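Local coordinates for ABC transporter substrate binding protein (Ribose) (Agrobacterium vitis, PDB 5DKV), which binds alpha-D-tagatopyranose and probably serves as the extracytoplasmic sugar-binding component of an ABC transporter, at residues 63-68 against 74-79; 97-102 against 131-136; 109-114 against 288-293; 234-239 against 266-271; 258-263 against 319-324. All blocks are in the same frame, centred on the assembly; numbering follows the deposited sequence.

Contact 1. Residues 63-68 against 74-79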
# COMPACT_ATOMS: atom_id res chain seq x y z
N GLN A 63 0.56 6.75 -16.01
CA GLN A 63 -0.42 7.83 -15.86
C GLN A 63 -1.32 7.51 -14.69
O GLN A 63 -1.76 6.38 -14.53
CB GLN A 63 -1.25 8.02 -17.13
CG GLN A 63 -1.96 9.34 -17.15
CD GLN A 63 -2.76 9.56 -18.42
OE1 GLN A 63 -2.44 9.01 -19.47
NE2 GLN A 63 -3.81 10.37 -18.32
N GLY A 64 -1.55 8.51 -13.86
CA GLY A 64 -2.40 8.35 -12.70
C GLY A 64 -3.20 9.60 -12.39
O GLY A 64 -2.95 10.68 -12.96
N ALA A 65 -4.16 9.45 -11.48
CA ALA A 65 -4.91 10.58 -10.95
C ALA A 65 -4.27 11.10 -9.66
O ALA A 65 -3.47 10.39 -9.02
CB ALA A 65 -6.35 10.16 -10.68
N PRO A 66 -4.60 12.35 -9.26
CA PRO A 66 -4.00 12.97 -8.08
C PRO A 66 -4.70 12.61 -6.78
O PRO A 66 -4.26 13.10 -5.74
CB PRO A 66 -4.13 14.46 -8.37
CG PRO A 66 -5.37 14.56 -9.19
CD PRO A 66 -5.43 13.30 -10.02
N ASP A 67 -5.78 11.83 -6.83
CA ASP A 67 -6.44 11.31 -5.64
C ASP A 67 -6.81 9.83 -5.82
O ASP A 67 -7.03 9.37 -6.93
CB ASP A 67 -7.68 12.15 -5.27
CG ASP A 67 -8.70 12.28 -6.40
OD1 ASP A 67 -8.33 12.16 -7.59
OD2 ASP A 67 -9.89 12.54 -6.08
N PHE A 68 -6.84 9.11 -4.70
CA PHE A 68 -7.19 7.68 -4.65
C PHE A 68 -8.70 7.61 -4.72
O PHE A 68 -9.40 7.74 -3.71
CB PHE A 68 -6.63 7.04 -3.37
CG PHE A 68 -6.66 5.54 -3.34
CD1 PHE A 68 -7.82 4.86 -3.02
CD2 PHE A 68 -5.53 4.82 -3.62
CE1 PHE A 68 -7.84 3.47 -2.97
CE2 PHE A 68 -5.54 3.43 -3.58
CZ PHE A 68 -6.69 2.76 -3.27
N VAL A 74 -10.82 6.17 -13.38
CA VAL A 74 -11.36 5.52 -14.57
C VAL A 74 -11.11 6.33 -15.86
O VAL A 74 -10.74 5.74 -16.88
CB VAL A 74 -12.88 5.19 -14.39
CG1 VAL A 74 -13.56 4.80 -15.73
CG2 VAL A 74 -13.02 4.06 -13.37
N PRO A 75 -11.26 7.68 -15.82
CA PRO A 75 -10.88 8.42 -17.04
C PRO A 75 -9.41 8.27 -17.44
O PRO A 75 -9.09 8.31 -18.64
CB PRO A 75 -11.19 9.87 -16.67
CG PRO A 75 -12.29 9.77 -15.64
CD PRO A 75 -12.06 8.50 -14.90
N VAL A 76 -8.53 8.16 -16.46
CA VAL A 76 -7.14 7.89 -16.76
C VAL A 76 -6.99 6.53 -17.42
O VAL A 76 -6.29 6.39 -18.43
CB VAL A 76 -6.29 7.95 -15.50
CG1 VAL A 76 -4.84 7.52 -15.80
CG2 VAL A 76 -6.33 9.35 -14.92
N LEU A 77 -7.64 5.53 -16.83
CA LEU A 77 -7.62 4.19 -17.41
C LEU A 77 -8.12 4.24 -18.85
O LEU A 77 -7.51 3.65 -19.74
CB LEU A 77 -8.46 3.24 -16.58
CG LEU A 77 -8.77 1.87 -17.20
CD1 LEU A 77 -7.53 1.05 -17.47
CD2 LEU A 77 -9.73 1.16 -16.30
N ASP A 78 -9.21 4.96 -19.09
CA ASP A 78 -9.70 5.05 -20.46
C ASP A 78 -8.68 5.71 -21.39
O ASP A 78 -8.54 5.27 -22.54
CB ASP A 78 -11.05 5.78 -20.50
CG ASP A 78 -12.18 4.92 -19.95
OD1 ASP A 78 -12.03 3.68 -19.95
OD2 ASP A 78 -13.20 5.47 -19.50
N ALA A 79 -7.98 6.73 -20.91
CA ALA A 79 -6.98 7.41 -21.75
C ALA A 79 -5.84 6.46 -22.06
O ALA A 79 -5.28 6.47 -23.17
CB ALA A 79 -6.45 8.67 -21.06
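Val76 reaches out from helix 70-81 and sets its two methyl groups on different parts of the chain that leads toward that same helix. The tight half of the contact belongs to CG1. With chi1 at 174°, this methyl lies opposite the backbone N across the CA-CB bond and meets the start of the 63-68 loop, where Val76 CG1 is 3.5 Å from Gln63 O and 3.7 Å from Gln63 CG. The Gln63 chain is extended and crosses the valine obliquely, so that its CB, CG, CD and NE2 all pass the one methyl at similar range. Gln63 O is buried here without a polar partner in the model, against the Val76 methyl. The backbones come closest at the residue without a side chain, Gly64, whose CA is 6.3 Å from Val76 CA.

Packing eases on both flanks. Val76 CG2 lies 4.3 Å from Ala65 CB, a light methyl-methyl contact. Toward solvent, Gln63 NE2 merely skirts Ala79 CB at 4.2 Å, while the amide oxygen OE1 turns to Lys83 in a weak hydrogen bond.

A helix thus folds back over the loop that delivers the chain from strand 59-62, as in a beta-alpha-beta crossover: helix 70-81 links strands 59-62 and 87-90 in the parallel alpha/beta architecture of the N-terminal lobe of type I periplasmic binding proteins.

Contact 2. Residues 97-102 against 131-136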
# COMPACT_ATOMS: atom_id res chain seq x y z
N GLN A 97 -15.93 -0.98 -8.44
CA GLN A 97 -16.19 0.04 -9.45
C GLN A 97 -15.16 0.00 -10.59
O GLN A 97 -15.39 0.58 -11.64
CB GLN A 97 -16.21 1.43 -8.83
CG GLN A 97 -17.38 1.70 -7.87
CD GLN A 97 -18.71 1.19 -8.38
OE1 GLN A 97 -19.09 1.43 -9.53
NE2 GLN A 97 -19.44 0.47 -7.54
N LEU A 98 -14.04 -0.67 -10.38
CA LEU A 98 -13.03 -0.82 -11.45
C LEU A 98 -13.25 -2.08 -12.28
O LEU A 98 -12.58 -2.28 -13.29
CB LEU A 98 -11.62 -0.82 -10.85
CG LEU A 98 -10.91 0.56 -10.84
CD1 LEU A 98 -10.47 0.98 -12.26
CD2 LEU A 98 -11.77 1.62 -10.19
N VAL A 99 -14.21 -2.91 -11.89
CA VAL A 99 -14.41 -4.17 -12.60
C VAL A 99 -14.86 -3.95 -14.04
O VAL A 99 -14.19 -4.42 -14.96
CB VAL A 99 -15.43 -5.06 -11.87
CG1 VAL A 99 -15.78 -6.32 -12.69
CG2 VAL A 99 -14.87 -5.43 -10.52
N GLN A 100 -15.97 -3.25 -14.26
CA GLN A 100 -16.46 -3.09 -15.63
C GLN A 100 -15.52 -2.24 -16.52
O GLN A 100 -15.32 -2.56 -17.70
CB GLN A 100 -17.88 -2.52 -15.65
CG GLN A 100 -18.94 -3.53 -15.21
CD GLN A 100 -18.92 -4.82 -16.03
OE1 GLN A 100 -18.75 -4.79 -17.25
NE2 GLN A 100 -19.08 -5.96 -15.36
N PRO A 101 -14.94 -1.16 -15.97
CA PRO A 101 -13.97 -0.41 -16.76
C PRO A 101 -12.78 -1.24 -17.20
O PRO A 101 -12.35 -1.11 -18.35
CB PRO A 101 -13.55 0.72 -15.81
CG PRO A 101 -14.75 0.94 -14.98
CD PRO A 101 -15.28 -0.45 -14.72
N LEU A 102 -12.25 -2.10 -16.33
CA LEU A 102 -11.15 -2.98 -16.72
C LEU A 102 -11.61 -4.10 -17.65
O LEU A 102 -10.86 -4.53 -18.51
CB LEU A 102 -10.45 -3.57 -15.49
CG LEU A 102 -9.54 -2.56 -14.77
CD1 LEU A 102 -9.07 -3.11 -13.44
CD2 LEU A 102 -8.34 -2.19 -15.66
N GLY A 131 -14.72 -10.44 -11.52
CA GLY A 131 -13.42 -9.79 -11.62
C GLY A 131 -12.29 -10.80 -11.67
O GLY A 131 -11.27 -10.66 -10.96
N ASP A 132 -12.47 -11.80 -12.52
CA ASP A 132 -11.59 -12.97 -12.62
C ASP A 132 -10.56 -12.83 -13.73
O ASP A 132 -9.63 -13.62 -13.82
CB ASP A 132 -12.44 -14.23 -12.85
CG ASP A 132 -11.65 -15.52 -12.70
OD1 ASP A 132 -11.12 -15.78 -11.60
OD2 ASP A 132 -11.57 -16.27 -13.70
N PHE A 133 -10.70 -11.80 -14.56
CA PHE A 133 -9.92 -11.75 -15.79
C PHE A 133 -8.48 -11.20 -15.72
O PHE A 133 -7.72 -11.45 -16.65
CB PHE A 133 -10.70 -10.96 -16.85
CG PHE A 133 -11.21 -9.65 -16.35
CD1 PHE A 133 -10.39 -8.54 -16.35
CD2 PHE A 133 -12.51 -9.52 -15.87
CE1 PHE A 133 -10.84 -7.33 -15.88
CE2 PHE A 133 -12.95 -8.32 -15.40
CZ PHE A 133 -12.12 -7.22 -15.40
N PRO A 134 -8.09 -10.46 -14.64
CA PRO A 134 -6.66 -10.13 -14.56
C PRO A 134 -5.83 -11.42 -14.47
O PRO A 134 -6.35 -12.47 -14.12
CB PRO A 134 -6.56 -9.27 -13.28
CG PRO A 134 -8.00 -8.72 -13.11
CD PRO A 134 -8.84 -9.88 -13.52
N LEU A 135 -4.54 -11.34 -14.79
CA LEU A 135 -3.70 -12.54 -14.81
C LEU A 135 -3.07 -12.83 -13.47
O LEU A 135 -2.76 -13.98 -13.18
CB LEU A 135 -2.59 -12.39 -15.84
CG LEU A 135 -3.02 -12.33 -17.30
CD1 LEU A 135 -1.88 -11.81 -18.14
CD2 LEU A 135 -3.47 -13.69 -17.77
N SER A 136 -2.88 -11.78 -12.67
CA SER A 136 -2.15 -11.90 -11.41
C SER A 136 -2.44 -10.74 -10.50
O SER A 136 -2.80 -9.66 -10.96
CB SER A 136 -0.66 -11.98 -11.70
OG SER A 136 0.09 -12.29 -10.54
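Phe133 points its ring edge-on at helix 99-107, by Val99 and Leu102, and the rim atoms farthest from its CB do the touching. Phe133 CZ approaches Val99 O to 3.5 Å, and the oxygen lies close to the ring plane, so the slightly positive C-H rim faces the carbonyl. Leu102 CB also lies at the edge, in the plane of the ring, 3.8 Å from Phe133 CE1. The aromatic group therefore fits against the helix like a blade, between residues one turn apart. Its chi1 of 49° sets CG between the backbone N and the carbonyl carbon, the crowded position, and this throws the ring from the loop toward the helix.

That helix connects the parallel strands 87-90 and 112-115 of the Rossmann-like N-terminal lobe, and the 131-136 loop leads into the next strand, 137-140. Met112, on the strand between, touches both Leu102 and Phe133.

Val99 presents CG1 to two partners. Phe133 CE2 is a loose 4.4 Å from it, and Gly131 CA comes within 4.3 Å of the same methyl. Gly131 and Val99 bring the two backbones to their closest approach, 5.8 Å between CA atoms.

Contact 3. Residues 109-114 against 288-293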
# COMPACT_ATOMS: atom_id res chain seq x y z
N GLY A 109 -8.84 -7.23 -25.71
CA GLY A 109 -7.64 -8.05 -25.85
C GLY A 109 -6.43 -7.63 -25.03
O GLY A 109 -5.35 -8.20 -25.20
N ILE A 110 -6.60 -6.67 -24.12
CA ILE A 110 -5.46 -6.15 -23.36
C ILE A 110 -5.25 -6.91 -22.04
O ILE A 110 -6.10 -6.83 -21.14
CB ILE A 110 -5.62 -4.64 -23.05
CG1 ILE A 110 -5.87 -3.84 -24.34
CG2 ILE A 110 -4.38 -4.11 -22.29
CD1 ILE A 110 -6.26 -2.39 -24.11
N PRO A 111 -4.12 -7.63 -21.89
CA PRO A 111 -3.92 -8.36 -20.64
C PRO A 111 -3.58 -7.43 -19.49
O PRO A 111 -3.01 -6.35 -19.72
CB PRO A 111 -2.74 -9.29 -20.95
CG PRO A 111 -1.97 -8.57 -22.01
CD PRO A 111 -3.04 -7.91 -22.87
N MET A 112 -3.91 -7.83 -18.27
CA MET A 112 -3.67 -6.97 -17.12
C MET A 112 -3.34 -7.73 -15.87
O MET A 112 -3.65 -8.92 -15.70
CB MET A 112 -4.88 -6.10 -16.86
CG MET A 112 -6.06 -6.88 -16.35
SD MET A 112 -7.48 -5.83 -16.26
CE MET A 112 -7.84 -5.64 -18.00
N ILE A 113 -2.65 -7.00 -15.00
CA ILE A 113 -2.23 -7.45 -13.69
C ILE A 113 -2.61 -6.36 -12.70
O ILE A 113 -2.42 -5.17 -13.01
CB ILE A 113 -0.70 -7.69 -13.68
CG1 ILE A 113 -0.38 -8.92 -14.53
CG2 ILE A 113 -0.15 -7.87 -12.26
CD1 ILE A 113 1.11 -9.20 -14.71
N THR A 114 -3.15 -6.71 -11.53
CA THR A 114 -3.36 -5.67 -10.52
C THR A 114 -2.21 -5.75 -9.50
O THR A 114 -1.72 -6.81 -9.11
CB THR A 114 -4.77 -5.73 -9.84
OG1 THR A 114 -4.87 -6.84 -8.95
CG2 THR A 114 -5.86 -5.82 -10.88
N TYR A 288 5.76 -9.10 -19.19
CA TYR A 288 6.63 -9.47 -20.29
C TYR A 288 6.54 -10.98 -20.57
O TYR A 288 6.43 -11.43 -21.73
CB TYR A 288 8.08 -9.06 -19.98
CG TYR A 288 9.01 -9.53 -21.05
CD1 TYR A 288 9.21 -8.77 -22.18
CD2 TYR A 288 9.64 -10.75 -20.96
CE1 TYR A 288 10.04 -9.21 -23.20
CE2 TYR A 288 10.46 -11.20 -21.97
CZ TYR A 288 10.67 -10.43 -23.08
OH TYR A 288 11.48 -10.88 -24.12
N ALA A 289 6.60 -11.75 -19.49
CA ALA A 289 6.53 -13.21 -19.56
C ALA A 289 5.22 -13.61 -20.23
O ALA A 289 5.21 -14.39 -21.17
CB ALA A 289 6.64 -13.81 -18.17
N HIS A 290 4.12 -13.04 -19.77
CA HIS A 290 2.84 -13.32 -20.42
C HIS A 290 2.84 -13.01 -21.92
O HIS A 290 2.36 -13.80 -22.74
CB HIS A 290 1.71 -12.54 -19.77
CG HIS A 290 0.41 -12.72 -20.50
ND1 HIS A 290 -0.34 -13.87 -20.38
CD2 HIS A 290 -0.24 -11.92 -21.38
CE1 HIS A 290 -1.41 -13.77 -21.16
NE2 HIS A 290 -1.37 -12.60 -21.77
N LEU A 291 3.34 -11.84 -22.26
CA LEU A 291 3.33 -11.39 -23.64
C LEU A 291 4.20 -12.23 -24.56
O LEU A 291 4.02 -12.21 -25.77
CB LEU A 291 3.76 -9.92 -23.71
CG LEU A 291 2.73 -8.96 -23.15
CD1 LEU A 291 3.39 -7.64 -22.87
CD2 LEU A 291 1.52 -8.73 -24.11
N THR A 292 5.12 -13.00 -23.98
CA THR A 292 5.98 -13.89 -24.77
C THR A 292 5.56 -15.35 -24.58
O THR A 292 6.33 -16.27 -24.89
CB THR A 292 7.45 -13.69 -24.42
OG1 THR A 292 7.65 -13.86 -23.00
CG2 THR A 292 7.90 -12.29 -24.83
N GLY A 293 4.36 -15.56 -24.05
CA GLY A 293 3.76 -16.89 -24.05
C GLY A 293 4.06 -17.76 -22.85
O GLY A 293 3.76 -18.96 -22.86
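Pro111 lays its ring carbons against His290 and Leu291 at the end of helix 276-291, and the contact between the segments is one of van der Waals packing. The larger share goes to the imidazole: Pro111 CB is 3.7 Å from both His290 CD2 and His290 NE2, and Pro111 CG adds a second carbon 3.8 Å from CD2. The proline comes at the imidazole obliquely. His290 gets there with CG trans to the backbone N (chi1 175°), which carries its ring outward from the helix to the proline, while Leu135 touches the imidazole as well.

A purely aliphatic touch supplements this. Leu291 CD2 reaches Pro111 CG at 4.1 Å, the two side chains crossing at about a right angle, and Ala87 of the neighbouring strand 87-90 touches both of them.

The polar interactions are made by each segment with its own helix end or neighbouring strand, not across the contact. Helix 276-291 closes in a Schellman motif with Gly293, at positive phi, as the C-prime residue; Gly293 N donates to His290 O at 3.0 Å. Thr292 OG1 stands near the carbonyl oxygens of Tyr288 and Ala289, and its CG2 lies over one face of the Tyr288 ring, offset toward the rim. Gly109 plays the same C-prime role for helix 99-107, just before the chain turns into strand 112-115.

Since hydrogen bonds serve each helix end separately, what joins the run-in to strand 112-115 to the end of helix 276-291 is contact between carbon and ring surfaces, a small surface patch with shape rather than directional bonding to define it.

Contact 4. Residues 234-239 against 266-271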
# COMPACT_ATOMS: atom_id res chain seq x y z
N GLY A 234 0.07 11.51 9.43
CA GLY A 234 -0.85 12.40 10.11
C GLY A 234 -0.97 12.10 11.59
O GLY A 234 -0.99 13.01 12.43
N SER A 235 -1.05 10.82 11.92
CA SER A 235 -1.18 10.42 13.31
C SER A 235 0.05 10.83 14.09
O SER A 235 -0.05 11.35 15.20
CB SER A 235 -1.42 8.90 13.42
OG SER A 235 -2.68 8.55 12.90
N ALA A 236 1.22 10.60 13.52
CA ALA A 236 2.48 11.01 14.14
C ALA A 236 2.52 12.53 14.30
O ALA A 236 2.89 13.03 15.35
CB ALA A 236 3.66 10.52 13.33
N ASN A 237 2.13 13.25 13.26
CA ASN A 237 2.08 14.72 13.35
C ASN A 237 1.13 15.22 14.44
O ASN A 237 1.42 16.19 15.12
CB ASN A 237 1.68 15.34 12.01
CG ASN A 237 2.80 15.25 10.99
OD1 ASN A 237 3.95 15.05 11.36
ND2 ASN A 237 2.47 15.38 9.71
N GLY A 238 0.01 14.54 14.60
CA GLY A 238 -0.92 14.88 15.66
C GLY A 238 -0.33 14.66 17.05
O GLY A 238 -0.48 15.50 17.93
N VAL A 239 0.34 13.53 17.24
CA VAL A 239 0.99 13.23 18.50
C VAL A 239 2.04 14.30 18.83
O VAL A 239 2.12 14.78 19.96
CB VAL A 239 1.63 11.83 18.48
CG1 VAL A 239 2.53 11.62 19.70
CG2 VAL A 239 0.57 10.76 18.41
N GLY A 266 11.96 9.69 18.34
CA GLY A 266 11.11 8.91 19.22
C GLY A 266 9.63 9.09 18.92
O GLY A 266 8.78 8.48 19.58
N LEU A 267 9.32 9.88 17.89
CA LEU A 267 7.92 10.16 17.56
C LEU A 267 7.21 8.92 17.06
O LEU A 267 6.04 8.73 17.36
CB LEU A 267 7.83 11.28 16.54
CG LEU A 267 6.42 11.67 16.08
CD1 LEU A 267 5.53 12.08 17.25
CD2 LEU A 267 6.50 12.81 15.04
N ILE A 268 7.91 8.07 16.30
CA ILE A 268 7.35 6.79 15.88
C ILE A 268 8.32 5.72 16.34
O ILE A 268 9.53 5.97 16.40
CB ILE A 268 7.09 6.70 14.35
CG1 ILE A 268 8.38 6.66 13.55
CG2 ILE A 268 6.25 7.90 13.90
CD1 ILE A 268 8.15 6.34 12.07
N ASP A 269 7.78 4.55 16.71
CA ASP A 269 8.58 3.44 17.19
C ASP A 269 8.95 2.46 16.07
O ASP A 269 10.05 1.90 16.08
CB ASP A 269 7.85 2.69 18.30
CG ASP A 269 8.13 3.28 19.68
OD1 ASP A 269 8.38 4.50 19.77
OD2 ASP A 269 8.13 2.51 20.67
N PHE A 270 8.03 2.22 15.13
CA PHE A 270 8.26 1.32 14.02
C PHE A 270 7.61 1.85 12.76
O PHE A 270 6.50 2.38 12.81
CB PHE A 270 7.71 -0.09 14.30
CG PHE A 270 8.30 -0.75 15.50
CD1 PHE A 270 9.50 -1.41 15.40
CD2 PHE A 270 7.65 -0.71 16.73
CE1 PHE A 270 10.06 -2.01 16.48
CE2 PHE A 270 8.21 -1.31 17.83
CZ PHE A 270 9.41 -1.97 17.72
N ALA A 271 8.30 1.69 11.65
CA ALA A 271 7.71 1.88 10.34
C ALA A 271 7.71 0.54 9.63
O ALA A 271 8.74 -0.12 9.56
CB ALA A 271 8.48 2.93 9.54
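Ala236 offers a small methyl on helix 229-241 around which Leu267 and Ile268 arrange themselves. The apolar contacts fall into two groups. At the alanine, Ala236 CB is 3.7 Å from Ile268 CG2 and 4.0 Å from Leu267 CD2, so methyls of two consecutive loop residues share the one small side chain. A turn later, Val239 CG1 meets Leu267 CD1 at 3.9 Å; here the valine and leucine slide past each other in opposite directions. Leucine can touch both turns because a chi1 of 179° swings CG away from its own backbone N, which stretches the side chain out from the loop and spreads its two methyls along the helix surface.

The second kind of interaction sets hydrocarbon against a backbone carbonyl. Leu267 CD1 sits 3.4 Å from Ala236 O, with CD2 at 3.6 Å from the same oxygen, so the forked end of the leucine straddles it. The leucine offers this oxygen no donor, only methyl surface.

The contact is buried. Helix 229-241 joins strands 223-226 and 249-253, and the 266-271 segment carries the chain from helix 259-264 into strand 270-273, so successive beta-alpha units of the C-terminal lobe meet here. Val250 of strand 249-253 touches both Val239 and Ile268 from the sheet, while Asn262 of helix 259-264 covers Leu267 and Ile268.

Contact 5. Residues 258-263 against 319-324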
# COMPACT_ATOMS: atom_id res chain seq x y z
N SER A 258 10.44 10.82 5.78
CA SER A 258 10.26 11.38 7.12
C SER A 258 10.47 10.36 8.25
O SER A 258 10.66 10.76 9.40
CB SER A 258 8.86 11.98 7.24
OG SER A 258 7.90 11.04 6.82
N VAL A 259 10.46 9.06 7.95
CA VAL A 259 10.59 8.10 9.05
C VAL A 259 11.98 8.16 9.68
O VAL A 259 12.15 7.76 10.82
CB VAL A 259 10.31 6.62 8.63
CG1 VAL A 259 8.89 6.45 8.11
CG2 VAL A 259 11.38 6.09 7.64
N VAL A 260 12.98 8.62 8.95
CA VAL A 260 14.31 8.75 9.53
C VAL A 260 14.30 9.71 10.72
O VAL A 260 14.67 9.30 11.82
CB VAL A 260 15.35 9.20 8.51
CG1 VAL A 260 16.74 9.25 9.16
CG2 VAL A 260 15.37 8.24 7.33
N ASP A 261 13.88 10.96 10.52
CA ASP A 261 13.79 11.90 11.63
C ASP A 261 12.78 11.44 12.67
O ASP A 261 13.03 11.58 13.86
CB ASP A 261 13.42 13.29 11.14
CG ASP A 261 14.52 13.95 10.34
OD1 ASP A 261 15.62 13.36 10.23
OD2 ASP A 261 14.30 15.07 9.82
N ASN A 262 11.65 10.85 12.25
CA ASN A 262 10.61 10.53 13.24
C ASN A 262 10.98 9.31 14.10
O ASN A 262 10.63 9.25 15.27
CB ASN A 262 9.26 10.34 12.54
CG ASN A 262 8.67 11.65 12.05
OD1 ASN A 262 9.06 12.73 12.52
ND2 ASN A 262 7.73 11.58 11.10
N LEU A 263 11.72 8.36 13.54
CA LEU A 263 12.28 7.30 14.38
C LEU A 263 13.34 7.84 15.33
O LEU A 263 13.36 7.50 16.50
CB LEU A 263 12.87 6.18 13.51
CG LEU A 263 11.85 5.30 12.81
CD1 LEU A 263 12.53 4.50 11.69
CD2 LEU A 263 11.15 4.38 13.80
N ARG A 319 17.75 1.19 2.40
CA ARG A 319 17.45 1.12 0.97
C ARG A 319 15.97 0.87 0.71
O ARG A 319 15.52 1.00 -0.44
CB ARG A 319 18.27 0.03 0.32
CG ARG A 319 17.96 -1.35 0.83
CD ARG A 319 19.01 -2.34 0.34
NE ARG A 319 18.75 -3.72 0.76
CZ ARG A 319 18.37 -4.71 -0.04
NH1 ARG A 319 18.20 -4.51 -1.35
NH2 ARG A 319 18.16 -5.92 0.46
N PHE A 320 15.22 0.50 1.75
CA PHE A 320 13.76 0.24 1.60
C PHE A 320 12.93 1.50 1.92
O PHE A 320 11.70 1.52 1.71
CB PHE A 320 13.32 -0.92 2.50
CG PHE A 320 13.78 -2.25 1.99
CD1 PHE A 320 13.08 -2.88 0.98
CD2 PHE A 320 14.93 -2.86 2.49
CE1 PHE A 320 13.50 -4.10 0.49
CE2 PHE A 320 15.35 -4.09 2.01
CZ PHE A 320 14.64 -4.71 1.00
N ILE A 321 13.58 2.55 2.39
CA ILE A 321 12.89 3.81 2.57
C ILE A 321 12.43 4.26 1.17
O ILE A 321 13.18 4.16 0.19
CB ILE A 321 13.77 4.86 3.28
CG1 ILE A 321 14.08 4.39 4.70
CG2 ILE A 321 13.06 6.20 3.29
CD1 ILE A 321 15.24 5.10 5.35
N TYR A 322 11.19 4.73 1.08
CA TYR A 322 10.60 5.02 -0.23
C TYR A 322 11.21 6.25 -0.88
O TYR A 322 11.63 7.20 -0.21
CB TYR A 322 9.09 5.23 -0.11
CG TYR A 322 8.25 4.08 0.41
CD1 TYR A 322 8.79 2.85 0.74
CD2 TYR A 322 6.88 4.25 0.56
CE1 TYR A 322 7.98 1.83 1.24
CE2 TYR A 322 6.08 3.25 1.05
CZ TYR A 322 6.63 2.04 1.39
OH TYR A 322 5.85 1.02 1.86
N ALA A 323 11.26 6.19 -2.21
CA ALA A 323 11.66 7.30 -3.05
C ALA A 323 10.64 8.43 -3.01
O ALA A 323 9.42 8.19 -3.01
CB ALA A 323 11.84 6.83 -4.49
N GLU A 324 11.20 9.64 -2.99
CA GLU A 324 10.49 10.91 -3.18
C GLU A 324 9.49 11.22 -2.08
O GLU A 324 9.13 12.38 -1.88
CB GLU A 324 9.80 10.92 -4.55
CG GLU A 324 10.52 11.77 -5.59
CD GLU A 324 11.63 11.03 -6.35
OE1 GLU A 324 11.50 9.82 -6.60
OE2 GLU A 324 12.63 11.69 -6.71
OXT GLU A 324 9.02 10.34 -1.37
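Val259, on helix 259-264, and Ile321, in the irregular C-terminal tail, mark the closest backbone approach, with 8.1 Å between their CA atoms. The helix belongs to the Rossmann-like C-terminal lobe, where it connects the parallel strands 249-253 and 270-273; the tail follows helix 315-318 and passes helix 259-264 beside Val259 and Val260. A gap that wide is bridged by side chains, and Ile321 supplies the whole of the tail's share.

With chi1 at -65°, its longer branch turns its back on the residue's own carbonyl carbon, which directs CG1 and CD1 to the helix. Ile307 of strand 299-307 touches Ile321 too, so the isoleucine links the tail to both helix and sheet. Next along the tail, Tyr322 leaves the helix aside: its OH bonds to Asp254 and to the backbone N of Gln274, both residues of the tagatose pocket, so Ile321 packs immediately beside a second-shell residue of that site.

The two valines receive Ile321 unequally. Buried Val259 touches it loosely, CG2 lying 4.3 Å from Ile321 CG1. The partly exposed Val260 is crossed at about a right angle, and its CG2 methyl meets Ile321 CD1 at 3.7 Å.

Contacts 2 and 4 are buried and apolar, an aromatic edge against a helix in one, leucine and isoleucine methyls round an alanine in the other; contacts 1 and 3 lie at the surface, where glutamine and histidine share the packing, and contact 5 is intermediate. Contacts 1 and 2 meet through Leu77, whose CD2 packs on Leu102 CD2 at 3.7 Å. Contact 3 continues contact 2 along the sheet through a probable hydrogen bond between Leu135 N and Met112 O. Contacts 4 and 5, across the chain's centre from contact 2, adjoin where helix 259-264 of contact 5 leads into the 266-271 segment of contact 4, with a probable hydrogen bond from Ile268 N to Asn262 O. All five are dominated by van der Waals packing.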